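Local atomic coordinates of hydrolase, haloacid dehalogenase-like family (Streptococcus pneumoniae, PDB entry 2FI1), a protein that probably catalyses a hydrolytic reaction as a member of the haloacid dehalogenase-like family, its substrate not being established, and holds a calcium ion in the crystal. Residues A[101-106]-A[125-130]; A[107-112]-A[129-134]. All blocks are in the same frame, centred on the assembly; numbering follows the deposited sequence.

Overall arrangement
Contact 1 and contact 2 are consecutive stages of one beta-alpha-beta unit and share Thr-129 and Ser-130. In contact 1 (101-106 with 125-130) two parallel strands pair at one margin of the central sheet; half of its residues are buried, and backbone hydrogen bonds with aliphatic neighbours do the work. Contact 2 (107-112 with 129-134) lies farther out, where the loops leaving those strands meet at the start of helix 110-117. It is mostly exposed, and hydroxyls, a carboxylate and one backbone hydrogen bond replace the regular ladder. The two also touch directly: Val-111 and Leu-112 of the helix pack against Leu-103 and Val-127 of the sheet.

Contact 1. Residues A[101-106]-A[125-130]; sequences HFLVSH and TEVVTS
Leu-103 O is approached by two groups of the neighbouring strand: Val-128 N arrives at 2.8 Å in an almost straight bond (175° at the hydrogen), and Val-127 CA adds a weaker C-H...O contact. Further along, Ser-105 N binds Val-128 O at 2.9 Å; before it, Leu-103 N reaches Glu-126 O at 3.1 Å, in the carbonyl plane. Leu-103 thus gives and takes around Val-127, the ladder of a parallel sheet. It illustrates a beta-alpha-beta crossover of the HAD core: strand 100-104 leads through helix 110-117 to strand 124-128, one of the two edge strands of the five-stranded sheet. Ser-105, whose OG binds Arg-107 N, probably occupies the motif II Ser/Thr position of HAD hydrolases.

The side chains follow this register. With CG opposite the backbone N (chi1 -172°), Leu-103 extends CD2 alongside Val-127 CG1, 4.0 Å away, both beneath helix 110-117. On the other face, Val-104 CG2 lies beside Val-128 CB at 4.2 Å, against helix 141-149. There too the Phe-102 ring slants past Thr-125, its CE1 3.7 Å from CB, while the Glu-126 carboxylate leads off to Lys-149, Tyr-145 and Tyr-150. At the His-101 end of the pairing, Thr-125 N donates to His-101 O at 2.8 Å, and one water joins His-101 N to Thr-125 OG1.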
loop_
_atom_site.group_PDB
_atom_site.type_symbol
_atom_site.label_atom_id
_atom_site.label_comp_id
_atom_site.label_asym_id
_atom_site.label_seq_id
_atom_site.Cartn_x
_atom_site.Cartn_y
_atom_site.Cartn_z
ATOM N N HIS A 101 -14.609 2.940 -4.527
ATOM C CA HIS A 101 -13.305 2.757 -3.933
ATOM C C HIS A 101 -12.950 3.974 -3.111
ATOM O O HIS A 101 -13.158 5.102 -3.534
ATOM C CB HIS A 101 -12.232 2.598 -5.006
ATOM C CG HIS A 101 -12.470 1.471 -5.953
ATOM N ND1 HIS A 101 -12.317 0.149 -5.594
ATOM C CD2 HIS A 101 -12.838 1.474 -7.256
ATOM C CE1 HIS A 101 -12.589 -0.617 -6.637
ATOM N NE2 HIS A 101 -12.904 0.161 -7.655
ATOM N N PHE A 102 -12.374 3.719 -1.944
ATOM C CA PHE A 102 -11.844 4.749 -1.060
ATOM C C PHE A 102 -10.438 4.347 -0.686
ATOM O O PHE A 102 -10.078 3.173 -0.761
ATOM C CB PHE A 102 -12.707 4.894 0.195
ATOM C CG PHE A 102 -14.139 5.182 -0.113
ATOM C CD1 PHE A 102 -14.586 6.481 -0.243
ATOM C CD2 PHE A 102 -15.035 4.148 -0.321
ATOM C CE1 PHE A 102 -15.912 6.734 -0.548
ATOM C CE2 PHE A 102 -16.348 4.407 -0.632
ATOM C CZ PHE A 102 -16.783 5.688 -0.745
ATOM N N LEU A 103 -9.630 5.315 -0.271
ATOM C CA LEU A 103 -8.265 5.021 0.163
ATOM C C LEU A 103 -8.001 5.735 1.469
ATOM O O LEU A 103 -8.342 6.913 1.593
ATOM C CB LEU A 103 -7.250 5.468 -0.889
ATOM C CG LEU A 103 -5.773 5.093 -0.739
ATOM C CD1 LEU A 103 -5.556 3.638 -0.916
ATOM C CD2 LEU A 103 -4.972 5.844 -1.785
ATOM N N VAL A 104 -7.431 5.021 2.441
ATOM C CA VAL A 104 -6.991 5.640 3.695
ATOM C C VAL A 104 -5.495 5.429 3.834
ATOM O O VAL A 104 -5.012 4.294 3.792
ATOM C CB VAL A 104 -7.729 5.068 4.912
ATOM C CG1 VAL A 104 -7.141 5.621 6.215
ATOM C CG2 VAL A 104 -9.199 5.403 4.834
ATOM N N SER A 105 -4.779 6.539 4.004
ATOM C CA SER A 105 -3.337 6.513 4.195
ATOM C C SER A 105 -2.960 7.435 5.344
ATOM O O SER A 105 -3.596 8.457 5.572
ATOM C CB SER A 105 -2.628 6.984 2.931
ATOM O OG SER A 105 -1.208 6.990 3.097
ATOM N N HIS A 106 -1.890 7.053 6.027
ATOM C CA HIS A 106 -1.269 7.899 7.042
ATOM C C HIS A 106 -0.273 8.877 6.450
ATOM O O HIS A 106 0.192 9.763 7.164
ATOM C CB HIS A 106 -0.486 7.049 8.018
ATOM C CG HIS A 106 -1.298 6.018 8.724
ATOM N ND1 HIS A 106 -0.739 4.880 9.256
ATOM C CD2 HIS A 106 -2.620 5.965 9.019
ATOM C CE1 HIS A 106 -1.685 4.161 9.833
ATOM N NE2 HIS A 106 -2.833 4.799 9.708
ATOM N N THR A 125 -13.341 7.547 -4.980
ATOM C CA THR A 125 -14.348 8.537 -4.623
ATOM C C THR A 125 -13.776 9.543 -3.629
ATOM O O THR A 125 -14.014 10.748 -3.750
ATOM C CB THR A 125 -15.600 7.847 -4.078
ATOM O OG1 THR A 125 -16.180 7.047 -5.122
ATOM C CG2 THR A 125 -16.617 8.855 -3.574
ATOM N N GLU A 126 -13.011 9.061 -2.653
ATOM C CA GLU A 126 -12.263 9.944 -1.765
ATOM C C GLU A 126 -10.994 9.247 -1.299
ATOM O O GLU A 126 -10.991 8.039 -1.026
ATOM C CB GLU A 126 -13.091 10.396 -0.558
ATOM C CG GLU A 126 -12.342 11.417 0.311
ATOM C CD GLU A 126 -13.182 12.130 1.353
ATOM O OE1 GLU A 126 -14.408 12.269 1.190
ATOM O OE2 GLU A 126 -12.592 12.567 2.362
ATOM N N VAL A 127 -9.921 10.027 -1.251
ATOM C CA VAL A 127 -8.632 9.614 -0.707
ATOM C C VAL A 127 -8.415 10.394 0.587
ATOM O O VAL A 127 -8.420 11.634 0.575
ATOM C CB VAL A 127 -7.481 9.891 -1.685
ATOM C CG1 VAL A 127 -6.141 9.546 -1.048
ATOM C CG2 VAL A 127 -7.675 9.124 -2.981
ATOM N N VAL A 128 -8.250 9.669 1.686
ATOM C CA VAL A 128 -7.958 10.256 2.996
ATOM C C VAL A 128 -6.453 10.146 3.202
ATOM O O VAL A 128 -5.905 9.045 3.177
ATOM C CB VAL A 128 -8.705 9.510 4.114
ATOM C CG1 VAL A 128 -8.256 10.008 5.497
ATOM C CG2 VAL A 128 -10.226 9.636 3.920
ATOM N N THR A 129 -5.787 11.291 3.384
ATOM C CA THR A 129 -4.370 11.330 3.734
ATOM C C THR A 129 -4.244 11.955 5.119
ATOM O O THR A 129 -5.244 12.320 5.724
ATOM C CB THR A 129 -3.562 12.176 2.736
ATOM O OG1 THR A 129 -3.849 13.559 2.950
ATOM C CG2 THR A 129 -3.898 11.809 1.297
ATOM N N SER A 130 -3.014 12.093 5.605
ATOM C CA SER A 130 -2.802 12.695 6.927
ATOM C C SER A 130 -3.388 14.096 7.035
ATOM O O SER A 130 -3.756 14.529 8.129
ATOM C CB SER A 130 -1.327 12.743 7.275
ATOM O OG SER A 130 -0.621 13.599 6.402
HETATM O O HOH W 1 -15.044 5.035 -6.539
#

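Contact 2. Residues A[107-112]-A[129-134]; sequences RNDQVL and TSSSGF
Thr-129 reaches across to Arg-107, Asp-109, Val-111 and Leu-112, with Asp-109 OD1 close to all of its side chain. CB comes first, 3.3 Å from Arg-107 O. From there the branch divides. OG1 lies between the backbone N and the carbonyl carbon (chi1 73°), which turns it to Asp-109, where it donates to OD1 at 2.7 Å, nearly in line with the C-O bond of the carboxylate. The same hydroxyl oxygen accepts from Ser-131 N at 3.2 Å, closing an ST turn, so one bond given and one received fix its rotation. CG2, the apolar branch, passes 3.5 Å from Asp-109 OD1 and then meets Val-111 CB at 4.1 Å and Leu-112 CD2 at the same distance, the leucine side chain crossing it at about a right angle.

Other polar groups gather around Thr-129. Ser-131 OG stands close to Asp-109 OD1 as well, bringing a second hydroxyl beside the carboxylate. The backbone is tied by Ser-130 N, which donates to Arg-107 O at 2.9 Å, straight at the hydrogen (173°) although it approaches from above the carbonyl plane. Next to this bond, Ser-130 OG sits against Asn-108 CA at 3.3 Å. The Asn-108 amide faces its own helix instead, where OD1 takes Gln-110 N at 3.1 Å as a capping bond.

Thr-129 and its serine neighbours begin the loop from strand 124-128 towards helix 141-149; the serines meet the turn 107-109 that leads into helix 110-117, and Thr-129 also reaches its Val-111 and Leu-112, which pack on Val-127 of that strand as well.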
loop_
_atom_site.group_PDB
_atom_site.type_symbol
_atom_site.label_atom_id
_atom_site.label_comp_id
_atom_site.label_asym_id
_atom_site.label_seq_id
_atom_site.Cartn_x
_atom_site.Cartn_y
_atom_site.Cartn_z
ATOM N N ARG A 107 0.093 8.683 5.188
ATOM C CA ARG A 107 1.071 9.539 4.536
ATOM C C ARG A 107 0.434 10.868 4.175
ATOM O O ARG A 107 -0.798 11.012 4.160
ATOM C CB ARG A 107 1.634 8.856 3.295
ATOM C CG ARG A 107 2.347 7.570 3.572
ATOM C CD ARG A 107 3.755 7.804 4.074
ATOM N NE ARG A 107 4.378 6.567 4.513
ATOM C CZ ARG A 107 5.658 6.445 4.856
ATOM N NH1 ARG A 107 6.464 7.500 4.813
ATOM N NH2 ARG A 107 6.132 5.276 5.241
ATOM N N ASN A 108 1.278 11.856 3.890
ATOM C CA ASN A 108 0.815 13.169 3.478
ATOM C C ASN A 108 0.360 13.158 2.007
ATOM O O ASN A 108 0.197 12.099 1.411
ATOM C CB ASN A 108 1.888 14.239 3.771
ATOM C CG ASN A 108 3.136 14.082 2.933
ATOM O OD1 ASN A 108 3.152 13.360 1.938
ATOM N ND2 ASN A 108 4.207 14.772 3.338
ATOM N N ASP A 109 0.166 14.336 1.432
ATOM C CA ASP A 109 -0.416 14.426 0.091
ATOM C C ASP A 109 0.489 13.910 -1.058
ATOM O O ASP A 109 0.070 13.949 -2.213
ATOM C CB ASP A 109 -0.949 15.846 -0.167
ATOM C CG ASP A 109 -2.254 16.138 0.572
ATOM O OD1 ASP A 109 -2.980 15.192 0.976
ATOM O OD2 ASP A 109 -2.589 17.330 0.731
ATOM N N GLN A 110 1.691 13.391 -0.775
ATOM C CA GLN A 110 2.456 12.619 -1.792
ATOM C C GLN A 110 1.682 11.398 -2.306
ATOM O O GLN A 110 1.865 10.948 -3.444
ATOM C CB GLN A 110 3.814 12.130 -1.259
ATOM C CG GLN A 110 4.744 11.611 -2.375
ATOM C CD GLN A 110 5.885 10.725 -1.892
ATOM O OE1 GLN A 110 6.097 10.550 -0.687
ATOM N NE2 GLN A 110 6.628 10.157 -2.844
ATOM N N VAL A 111 0.833 10.847 -1.455
ATOM C CA VAL A 111 -0.083 9.775 -1.849
ATOM C C VAL A 111 -0.737 10.131 -3.168
ATOM O O VAL A 111 -0.878 9.290 -4.052
ATOM C CB VAL A 111 -1.172 9.540 -0.759
ATOM C CG1 VAL A 111 -2.330 8.677 -1.291
ATOM C CG2 VAL A 111 -0.549 8.886 0.467
ATOM N N LEU A 112 -1.140 11.386 -3.309
ATOM C CA LEU A 112 -1.914 11.775 -4.463
ATOM C C LEU A 112 -1.061 11.676 -5.722
ATOM O O LEU A 112 -1.557 11.259 -6.769
ATOM C CB LEU A 112 -2.503 13.167 -4.273
ATOM C CG LEU A 112 -3.305 13.368 -2.977
ATOM C CD1 LEU A 112 -3.921 14.760 -2.957
ATOM C CD2 LEU A 112 -4.365 12.307 -2.780
ATOM N N THR A 129 -5.787 11.291 3.384
ATOM C CA THR A 129 -4.370 11.330 3.734
ATOM C C THR A 129 -4.244 11.955 5.119
ATOM O O THR A 129 -5.244 12.320 5.724
ATOM C CB THR A 129 -3.562 12.176 2.736
ATOM O OG1 THR A 129 -3.849 13.559 2.950
ATOM C CG2 THR A 129 -3.898 11.809 1.297
ATOM N N SER A 130 -3.014 12.093 5.605
ATOM C CA SER A 130 -2.802 12.695 6.927
ATOM C C SER A 130 -3.388 14.096 7.035
ATOM O O SER A 130 -3.756 14.529 8.129
ATOM C CB SER A 130 -1.327 12.743 7.275
ATOM O OG SER A 130 -0.621 13.599 6.402
ATOM N N SER A 131 -3.497 14.801 5.910
ATOM C CA SER A 131 -3.990 16.171 5.923
ATOM C C SER A 131 -5.478 16.275 6.274
ATOM O O SER A 131 -5.968 17.363 6.543
ATOM C CB SER A 131 -3.704 16.867 4.592
ATOM O OG SER A 131 -4.543 16.361 3.579
ATOM N N SER A 132 -6.196 15.147 6.277
ATOM C CA SER A 132 -7.576 15.119 6.793
ATOM C C SER A 132 -7.656 15.209 8.318
ATOM O O SER A 132 -8.735 15.410 8.887
ATOM C CB SER A 132 -8.316 13.868 6.310
ATOM O OG SER A 132 -8.692 14.015 4.957
ATOM N N GLY A 133 -6.517 15.043 8.993
ATOM C CA GLY A 133 -6.438 15.231 10.439
ATOM C C GLY A 133 -6.904 14.080 11.309
ATOM O O GLY A 133 -7.106 14.252 12.512
ATOM N N PHE A 134 -7.072 12.895 10.729
ATOM C CA PHE A 134 -7.527 11.761 11.516
ATOM C C PHE A 134 -6.392 11.019 12.209
ATOM O O PHE A 134 -5.229 11.061 11.781
ATOM C CB PHE A 134 -8.309 10.769 10.645
ATOM C CG PHE A 134 -9.517 11.367 9.977
ATOM C CD1 PHE A 134 -10.544 11.908 10.727
ATOM C CD2 PHE A 134 -9.618 11.399 8.603
ATOM C CE1 PHE A 134 -11.656 12.457 10.108
ATOM C CE2 PHE A 134 -10.726 11.942 7.985
ATOM C CZ PHE A 134 -11.737 12.469 8.742
#